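Local coordinates for extracellular protein containing a SCP domain (Bacillus anthracis, PDB 4IFA) that is of unknown function but is probably a secreted two-domain protein that pairs a CAP-associated N-terminal domain with a CAP (SCP) domain, at residues A[78-82]-A[93-97]; A[120-125]-A[167-171]; A[272-276]-A[286-290]. All blocks are in the same frame, centred on the assembly; numbering follows the deposited sequence.

How the interactions relate
All three contacts are largely buried. Interactions 1 and 2 belong to the CAP-associated N-terminal region and reach the same antiparallel sheet, with nearest atoms about 9 Å apart. Interaction 1 joins two neighbouring strands, so backbone bonds dominate, with indole packing on both faces and a solvent-facing end at Gly-78 and Glu-80. Interaction 2 sets a helix end against another strand of that sheet and is wholly apolar, led by an edge-to-face ring pair. Interaction 3 lies in the CAP (SCP) domain and, with its centre about 23 Å from the chain centre, is the most peripheral. There a helix start meets an edge strand through a buried salt bridge beside a small leucine contact.

Interaction 1 of 3, residues A[78-82]-A[93-97]; sequences GYEWW and QFGVA
Trp-82 and Val-96 meet on one face of a two-stranded antiparallel ladder, where methyl CG2 of Val-96 sits over the five-membered ring of the indole, 3.6 Å from the ring centroid, a CH-pi contact. CG2 stands anti to the carbonyl carbon of Val-96, which turns this methyl rather than CG1 onto the ring. Between the strands, Glu-80 pairs with Val-96 and Trp-82 with Phe-94 through two reciprocal backbone bonds each; the shortest, Trp-82 N to Phe-94 O at 2.7 Å, is also nearly straight at 173°. The non-hydrogen-bonded pair Trp-81 and Gly-95 lies between them, and the absence of a side chain on Gly-95 lets CD1 of Tyr-79 come within 3.7 Å of its CA. On the opposite face, the indole of Trp-81 is sandwiched: CE1 of Tyr-79 lies 3.5 Å above one side, and NE2 of Gln-93 lies over the other, 3.5 Å from CZ2. The amide plane of Gln-93 is inclined 58° to the indole, and Tyr-91 OH holds its OE1 while Gln-223 OE1 holds its NE2. The backbone ladder holds as far as Glu-80, but the side chain there faces solvent, as does Gly-78. At this end Ala-97 CB rests 3.6 Å from O of Gly-78 and beside CB of Tyr-79, and a water donates at 2.8 Å to O of Val-96, a carbonyl that also accepts from Glu-80 N. Helix 59-66 covers the Trp-82 face through Leu-62 and Ser-59, while strands 71-74 and 100-106 continue the sheet beyond the two strands. The arrangement is that of a beta hairpin built into the antiparallel sheet of the CAP-associated N-terminal region.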
loop_
_atom_site.group_PDB
_atom_site.type_symbol
_atom_site.label_atom_id
_atom_site.label_comp_id
_atom_site.label_asym_id
_atom_site.label_seq_id
_atom_site.Cartn_x
_atom_site.Cartn_y
_atom_site.Cartn_z
ATOM N N GLY A 78 12.000 -4.052 -9.284
ATOM C CA GLY A 78 13.443 -4.252 -9.074
ATOM C C GLY A 78 14.058 -4.184 -7.681
ATOM O O GLY A 78 15.294 -4.296 -7.539
ATOM N N TYR A 79 13.267 -3.831 -6.692
ATOM C CA TYR A 79 13.650 -3.846 -5.286
ATOM C C TYR A 79 12.887 -4.970 -4.579
ATOM O O TYR A 79 11.827 -5.421 -5.055
ATOM C CB TYR A 79 13.432 -2.492 -4.586
ATOM C CG TYR A 79 12.014 -1.955 -4.687
ATOM C CD1 TYR A 79 10.995 -2.424 -3.850
ATOM C CD2 TYR A 79 11.678 -0.996 -5.648
ATOM C CE1 TYR A 79 9.693 -1.936 -3.960
ATOM C CE2 TYR A 79 10.373 -0.510 -5.747
ATOM C CZ TYR A 79 9.408 -1.001 -4.928
ATOM O OH TYR A 79 8.117 -0.523 -5.033
ATOM N N GLU A 80 13.438 -5.433 -3.469
ATOM C CA GLU A 80 12.803 -6.394 -2.574
ATOM C C GLU A 80 12.258 -5.603 -1.387
ATOM O O GLU A 80 12.914 -4.688 -0.843
ATOM C CB GLU A 80 13.809 -7.429 -2.056
ATOM C CG GLU A 80 14.351 -8.401 -3.071
ATOM C CD GLU A 80 15.399 -9.272 -2.447
ATOM O OE1 GLU A 80 16.561 -8.818 -2.325
ATOM O OE2 GLU A 80 15.072 -10.411 -2.088
ATOM N N TRP A 81 11.061 -5.955 -0.970
ATOM C CA TRP A 81 10.484 -5.359 0.223
ATOM C C TRP A 81 10.977 -6.060 1.473
ATOM O O TRP A 81 10.894 -7.307 1.583
ATOM C CB TRP A 81 8.964 -5.412 0.218
ATOM C CG TRP A 81 8.213 -4.547 -0.724
ATOM C CD1 TRP A 81 7.421 -4.957 -1.779
ATOM C CD2 TRP A 81 8.069 -3.130 -0.645
ATOM N NE1 TRP A 81 6.809 -3.871 -2.347
ATOM C CE2 TRP A 81 7.157 -2.744 -1.655
ATOM C CE3 TRP A 81 8.616 -2.153 0.182
ATOM C CZ2 TRP A 81 6.793 -1.413 -1.855
ATOM C CZ3 TRP A 81 8.240 -0.840 -0.012
ATOM C CH2 TRP A 81 7.359 -0.483 -1.050
ATOM N N TRP A 82 11.459 -5.279 2.430
ATOM C CA TRP A 82 11.843 -5.746 3.765
ATOM C C TRP A 82 10.695 -5.221 4.638
ATOM O O TRP A 82 10.585 -3.993 4.875
ATOM C CB TRP A 82 13.179 -5.140 4.195
ATOM C CG TRP A 82 14.412 -5.683 3.551
ATOM C CD1 TRP A 82 14.548 -6.181 2.291
ATOM C CD2 TRP A 82 15.711 -5.657 4.127
ATOM N NE1 TRP A 82 15.875 -6.531 2.068
ATOM C CE2 TRP A 82 16.605 -6.225 3.185
ATOM C CE3 TRP A 82 16.208 -5.229 5.363
ATOM C CZ2 TRP A 82 17.980 -6.363 3.440
ATOM C CZ3 TRP A 82 17.568 -5.397 5.626
ATOM C CH2 TRP A 82 18.443 -5.928 4.660
ATOM N N GLN A 93 7.715 -0.680 5.651
ATOM C CA GLN A 93 8.374 -1.617 4.725
ATOM C C GLN A 93 9.319 -0.807 3.867
ATOM O O GLN A 93 9.009 0.296 3.403
ATOM C CB GLN A 93 7.334 -2.388 3.893
ATOM C CG GLN A 93 6.372 -1.527 3.105
ATOM C CD GLN A 93 5.273 -2.337 2.403
ATOM O OE1 GLN A 93 4.567 -3.095 3.065
ATOM N NE2 GLN A 93 5.096 -2.146 1.091
ATOM N N PHE A 94 10.540 -1.319 3.728
ATOM C CA PHE A 94 11.640 -0.676 2.972
ATOM C C PHE A 94 11.918 -1.465 1.713
ATOM O O PHE A 94 11.882 -2.693 1.728
ATOM C CB PHE A 94 12.938 -0.639 3.791
ATOM C CG PHE A 94 12.884 0.171 5.062
ATOM C CD1 PHE A 94 13.305 1.497 5.071
ATOM C CD2 PHE A 94 12.428 -0.381 6.251
ATOM C CE1 PHE A 94 13.305 2.255 6.236
ATOM C CE2 PHE A 94 12.421 0.376 7.436
ATOM C CZ PHE A 94 12.857 1.694 7.425
ATOM N N GLY A 95 12.205 -0.777 0.629
ATOM C CA GLY A 95 12.587 -1.435 -0.625
ATOM C C GLY A 95 14.086 -1.333 -0.815
ATOM O O GLY A 95 14.657 -0.206 -0.808
ATOM N N VAL A 96 14.736 -2.492 -1.005
ATOM C CA VAL A 96 16.175 -2.636 -1.156
ATOM C C VAL A 96 16.508 -3.175 -2.548
ATOM O O VAL A 96 15.991 -4.226 -2.964
ATOM C CB VAL A 96 16.711 -3.589 -0.055
ATOM C CG1 VAL A 96 18.171 -3.864 -0.222
ATOM C CG2 VAL A 96 16.444 -3.053 1.349
ATOM N N ALA A 97 17.413 -2.500 -3.235
ATOM C CA ALA A 97 17.873 -2.879 -4.584
ATOM C C ALA A 97 19.369 -2.759 -4.556
ATOM O O ALA A 97 19.909 -1.702 -4.219
ATOM C CB ALA A 97 17.270 -1.928 -5.637
HETATM O O HOH W 1 17.494 -6.635 -3.172
#

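Interaction 2 of 3, residues A[120-125]-A[167-171]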
loop_
_atom_site.group_PDB
_atom_site.type_symbol
_atom_site.label_atom_id
_atom_site.label_comp_id
_atom_site.label_asym_id
_atom_site.label_seq_id
_atom_site.Cartn_x
_atom_site.Cartn_y
_atom_site.Cartn_z
ATOM N N GLU A 120 -2.332 13.635 10.480
ATOM C CA GLU A 120 -2.371 15.085 10.253
ATOM C C GLU A 120 -3.379 15.483 9.196
ATOM O O GLU A 120 -3.529 14.801 8.167
ATOM C CB GLU A 120 -0.978 15.599 9.874
ATOM C CG GLU A 120 -0.842 17.126 9.904
ATOM C CD GLU A 120 0.570 17.626 9.738
ATOM O OE1 GLU A 120 1.456 16.861 9.343
ATOM O OE2 GLU A 120 0.785 18.836 10.079
ATOM N N LYS A 121 -4.087 16.577 9.424
ATOM C CA LYS A 121 -5.061 17.071 8.487
ATOM C C LYS A 121 -4.430 17.619 7.213
ATOM O O LYS A 121 -3.378 18.283 7.242
ATOM C CB LYS A 121 -5.946 18.141 9.102
ATOM C CG LYS A 121 -6.820 17.714 10.279
ATOM C CD LYS A 121 -7.856 16.665 9.904
ATOM C CE LYS A 121 -8.933 16.559 10.991
ATOM N NZ LYS A 121 -9.842 15.433 10.751
ATOM N N TYR A 122 -5.085 17.334 6.078
ATOM C CA TYR A 122 -4.623 17.812 4.786
ATOM C C TYR A 122 -4.315 19.337 4.782
ATOM O O TYR A 122 -3.309 19.747 4.215
ATOM C CB TYR A 122 -5.682 17.480 3.697
ATOM C CG TYR A 122 -5.240 17.791 2.284
ATOM C CD1 TYR A 122 -4.612 16.849 1.503
ATOM C CD2 TYR A 122 -5.386 19.052 1.760
ATOM C CE1 TYR A 122 -4.219 17.112 0.225
ATOM C CE2 TYR A 122 -4.985 19.345 0.472
ATOM C CZ TYR A 122 -4.341 18.379 -0.278
ATOM O OH TYR A 122 -3.951 18.663 -1.577
ATOM N N GLU A 123 -5.206 20.165 5.339
ATOM C CA GLU A 123 -4.986 21.628 5.296
ATOM C C GLU A 123 -3.654 21.994 5.969
ATOM O O GLU A 123 -3.012 22.964 5.569
ATOM C CB GLU A 123 -6.215 22.417 5.806
ATOM C CG GLU A 123 -6.536 22.212 7.232
ATOM C CD GLU A 123 -7.772 22.941 7.716
ATOM O OE1 GLU A 123 -7.843 23.126 8.952
ATOM O OE2 GLU A 123 -8.633 23.361 6.914
ATOM N N ASP A 124 -3.293 21.290 7.026
ATOM C CA ASP A 124 -2.027 21.571 7.723
ATOM C C ASP A 124 -0.824 21.033 6.979
ATOM O O ASP A 124 0.227 21.692 6.942
ATOM C CB ASP A 124 -2.070 20.990 9.125
ATOM C CG ASP A 124 -3.148 21.636 9.978
ATOM O OD1 ASP A 124 -3.349 22.874 9.907
ATOM O OD2 ASP A 124 -3.828 20.940 10.756
ATOM N N VAL A 125 -0.967 19.887 6.318
ATOM C CA VAL A 125 0.103 19.329 5.503
ATOM C C VAL A 125 0.411 20.286 4.339
ATOM O O VAL A 125 1.559 20.594 4.087
ATOM C CB VAL A 125 -0.273 17.945 4.977
ATOM C CG1 VAL A 125 0.707 17.449 3.904
ATOM C CG2 VAL A 125 -0.393 16.949 6.128
ATOM N N GLN A 167 5.337 10.560 -1.394
ATOM C CA GLN A 167 3.940 10.486 -1.823
ATOM C C GLN A 167 3.128 10.398 -0.531
ATOM O O GLN A 167 3.310 9.480 0.271
ATOM C CB GLN A 167 3.709 9.246 -2.681
ATOM C CG GLN A 167 2.335 9.065 -3.324
ATOM C CD GLN A 167 2.298 7.816 -4.239
ATOM O OE1 GLN A 167 3.086 6.878 -4.086
ATOM N NE2 GLN A 167 1.339 7.792 -5.147
ATOM N N LEU A 168 2.210 11.337 -0.360
ATOM C CA LEU A 168 1.459 11.497 0.895
ATOM C C LEU A 168 0.060 10.957 0.695
ATOM O O LEU A 168 -0.769 11.597 0.059
ATOM C CB LEU A 168 1.442 12.968 1.323
ATOM C CG LEU A 168 2.804 13.677 1.413
ATOM C CD1 LEU A 168 2.592 15.167 1.752
ATOM C CD2 LEU A 168 3.692 13.020 2.437
ATOM N N TYR A 169 -0.208 9.779 1.258
ATOM C CA TYR A 169 -1.496 9.135 1.072
ATOM C C TYR A 169 -2.490 9.620 2.122
ATOM O O TYR A 169 -2.265 9.488 3.331
ATOM C CB TYR A 169 -1.364 7.618 1.148
ATOM C CG TYR A 169 -0.805 6.925 -0.078
ATOM C CD1 TYR A 169 -1.544 6.859 -1.254
ATOM C CD2 TYR A 169 0.419 6.250 -0.049
ATOM C CE1 TYR A 169 -1.098 6.191 -2.360
ATOM C CE2 TYR A 169 0.862 5.552 -1.160
ATOM C CZ TYR A 169 0.111 5.532 -2.299
ATOM O OH TYR A 169 0.485 4.789 -3.411
ATOM N N PHE A 170 -3.607 10.164 1.640
ATOM C CA PHE A 170 -4.695 10.648 2.497
ATOM C C PHE A 170 -5.950 9.780 2.368
ATOM O O PHE A 170 -6.207 9.192 1.322
ATOM C CB PHE A 170 -5.083 12.069 2.107
ATOM C CG PHE A 170 -4.105 13.095 2.539
ATOM C CD1 PHE A 170 -4.214 13.689 3.786
ATOM C CD2 PHE A 170 -3.030 13.433 1.737
ATOM C CE1 PHE A 170 -3.251 14.626 4.227
ATOM C CE2 PHE A 170 -2.092 14.349 2.163
ATOM C CZ PHE A 170 -2.195 14.931 3.401
ATOM N N ASP A 171 -6.717 9.763 3.448
ATOM C CA ASP A 171 -8.103 9.351 3.440
ATOM C C ASP A 171 -8.865 10.652 3.211
ATOM O O ASP A 171 -8.917 11.500 4.104
ATOM C CB ASP A 171 -8.437 8.747 4.806
ATOM C CG ASP A 171 -9.890 8.357 4.921
ATOM O OD1 ASP A 171 -10.762 9.007 4.292
ATOM O OD2 ASP A 171 -10.166 7.336 5.599
#
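Tyr-122 points the edge of its ring at the face of Phe-170, a T-shaped (edge-to-face) pair that packs the start of helix 122-128 on strand 164-171 of the antiparallel sheet in the CAP-associated N-terminal region. The ring centroids are 4.8 Å apart and the planes stand at 65°. CD1 of Tyr-122 hangs over the centre of the phenylalanine ring, 3.6 Å from CE2. Tyr-122 holds CG anti to its own N (chi1 -173°), which swings the ring across Phe-170 and carries OH to a hydrogen bond with O of Val-153. The backbone also packs closely: CA of Tyr-122 approaches CE1 of Phe-170 to 3.5 Å. Three residues on, about one helical turn, Val-125 approaches the rim of the same ring, with CG2 near its plane and 3.8 Å from CZ. Phe-170 is thus touched both over a face and at an edge, while Leu-177 of the adjacent strand 176-183 also packs on it. No hydrogen bond joins the two segments; the grip is entirely apolar. Beside the ring, the other valine methyl, CG1 of Val-125, reaches CD1 of Leu-168 at 3.7 Å.

Interaction 3 of 3, residues A[272-276]-A[286-290]; sequences TLGDR and LAGEN
Arg-276 and Glu-289 supply the charged part of the contact, a salt bridge in which NH2 of Arg-276 donates to OE2 of Glu-289 at 3.0 Å. The N-H...O angle is 147°, so the bond is noticeably bent, yet the guanidinium and carboxylate are nearly coplanar, 5° apart. NH2 comes to the syn side of OE2, and that oxygen lies at the guanidinium edge. A water spans the same pair, accepting from NE of Arg-276 and donating at 2.9 Å to OE2 of Glu-289, so OE2 takes two partners. His-265 reinforces both groups: its O accepts from Arg-276 NH1, and its ND1 bonds to Glu-289 OE1. These bonds help to orient the guanidinium and the carboxylate.

The apolar part centres on Leu-273. Its CD2 rests 3.7 Å from the carbonyl carbon of Gly-288 and 3.8 Å from CB of Ala-287, while CD1 lies alongside the carboxylate, 3.8 Å from OE2 of Glu-289. CG of Leu-273 stands opposite the backbone N (chi1 174°), directing the two methyls at the strand. CA of Leu-273 also lies over one face of the Arg-276 guanidinium.

Capping bonds set the helix start that presents these side chains. N of Asp-275 donates to OG1 of Thr-272 at 3.1 Å, and N of Thr-272 returns a bond to OD2 of Asp-275, at 3.2 Å and from above the carboxylate plane. Thr-272 and Asp-275 thus form a capping box at the head of helix 273-279, which packs on edge strand 286-293 in the alpha-beta-alpha sandwich of the CAP domain, where Glu-289, His-265 and His-311 probably correspond to the conserved His/Glu cluster of the CAP cavity.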
loop_
_atom_site.group_PDB
_atom_site.type_symbol
_atom_site.label_atom_id
_atom_site.label_comp_id
_atom_site.label_asym_id
_atom_site.label_seq_id
_atom_site.Cartn_x
_atom_site.Cartn_y
_atom_site.Cartn_z
ATOM N N THR A 272 -21.350 -15.684 -9.106
ATOM C CA THR A 272 -21.295 -14.657 -8.105
ATOM C C THR A 272 -20.240 -14.965 -7.065
ATOM O O THR A 272 -19.624 -16.050 -7.044
ATOM C CB THR A 272 -22.648 -14.609 -7.338
ATOM O OG1 THR A 272 -22.861 -15.880 -6.705
ATOM C CG2 THR A 272 -23.844 -14.339 -8.316
ATOM N N LEU A 273 -19.972 -13.973 -6.231
ATOM C CA LEU A 273 -19.064 -14.181 -5.077
ATOM C C LEU A 273 -19.480 -15.452 -4.277
ATOM O O LEU A 273 -18.672 -16.311 -3.958
ATOM C CB LEU A 273 -19.054 -12.939 -4.178
ATOM C CG LEU A 273 -18.253 -13.108 -2.892
ATOM C CD1 LEU A 273 -16.769 -13.338 -3.145
ATOM C CD2 LEU A 273 -18.534 -11.865 -2.026
ATOM N N GLY A 274 -20.764 -15.555 -3.979
ATOM C CA GLY A 274 -21.277 -16.721 -3.257
ATOM C C GLY A 274 -20.966 -18.040 -3.962
ATOM O O GLY A 274 -20.547 -19.022 -3.328
ATOM N N ASP A 275 -21.197 -18.088 -5.275
ATOM C CA ASP A 275 -20.876 -19.298 -6.041
ATOM C C ASP A 275 -19.392 -19.657 -5.920
ATOM O O ASP A 275 -19.026 -20.808 -5.757
ATOM C CB ASP A 275 -21.199 -19.100 -7.534
ATOM C CG ASP A 275 -22.685 -18.937 -7.827
ATOM O OD1 ASP A 275 -23.543 -19.427 -7.035
ATOM O OD2 ASP A 275 -23.035 -18.387 -8.896
ATOM N N ARG A 276 -18.523 -18.643 -6.031
ATOM C CA ARG A 276 -17.099 -18.891 -5.967
ATOM C C ARG A 276 -16.643 -19.435 -4.596
ATOM O O ARG A 276 -15.771 -20.329 -4.497
ATOM C CB ARG A 276 -16.335 -17.618 -6.320
ATOM C CG ARG A 276 -16.566 -17.134 -7.750
ATOM C CD ARG A 276 -15.597 -16.024 -8.102
ATOM N NE ARG A 276 -15.772 -14.736 -7.427
ATOM C CZ ARG A 276 -16.606 -13.775 -7.827
ATOM N NH1 ARG A 276 -17.449 -13.990 -8.847
ATOM N NH2 ARG A 276 -16.625 -12.608 -7.211
ATOM N N LEU A 286 -21.700 -14.402 6.107
ATOM C CA LEU A 286 -21.766 -13.176 5.297
ATOM C C LEU A 286 -20.457 -13.025 4.524
ATOM O O LEU A 286 -19.393 -13.452 5.011
ATOM C CB LEU A 286 -21.910 -11.964 6.207
ATOM C CG LEU A 286 -22.336 -10.668 5.544
ATOM C CD1 LEU A 286 -23.833 -10.768 5.205
ATOM C CD2 LEU A 286 -22.080 -9.457 6.431
ATOM N N ALA A 287 -20.520 -12.393 3.346
ATOM C CA ALA A 287 -19.351 -12.174 2.504
ATOM C C ALA A 287 -19.435 -10.822 1.809
ATOM O O ALA A 287 -20.528 -10.276 1.588
ATOM C CB ALA A 287 -19.190 -13.261 1.471
ATOM N N GLY A 288 -18.272 -10.296 1.487
ATOM C CA GLY A 288 -18.148 -9.050 0.714
ATOM C C GLY A 288 -16.888 -9.088 -0.122
ATOM O O GLY A 288 -15.982 -9.850 0.155
ATOM N N GLU A 289 -16.843 -8.256 -1.161
ATOM C CA GLU A 289 -15.693 -8.236 -2.063
ATOM C C GLU A 289 -15.308 -6.843 -2.509
ATOM O O GLU A 289 -16.175 -6.061 -2.855
ATOM C CB GLU A 289 -16.011 -9.043 -3.317
ATOM C CG GLU A 289 -14.983 -8.976 -4.454
ATOM C CD GLU A 289 -15.324 -9.981 -5.535
ATOM O OE1 GLU A 289 -16.159 -9.656 -6.420
ATOM O OE2 GLU A 289 -14.778 -11.092 -5.462
ATOM N N ASN A 290 -13.992 -6.585 -2.537
ATOM C CA ASN A 290 -13.456 -5.409 -3.196
ATOM C C ASN A 290 -12.528 -5.901 -4.311
ATOM O O ASN A 290 -11.696 -6.761 -4.081
ATOM C CB ASN A 290 -12.633 -4.503 -2.259
ATOM C CG ASN A 290 -13.472 -3.753 -1.279
ATOM O OD1 ASN A 290 -14.659 -3.515 -1.507
ATOM N ND2 ASN A 290 -12.845 -3.296 -0.175
HETATM O O HOH W 2 -13.853 -13.856 -5.481
#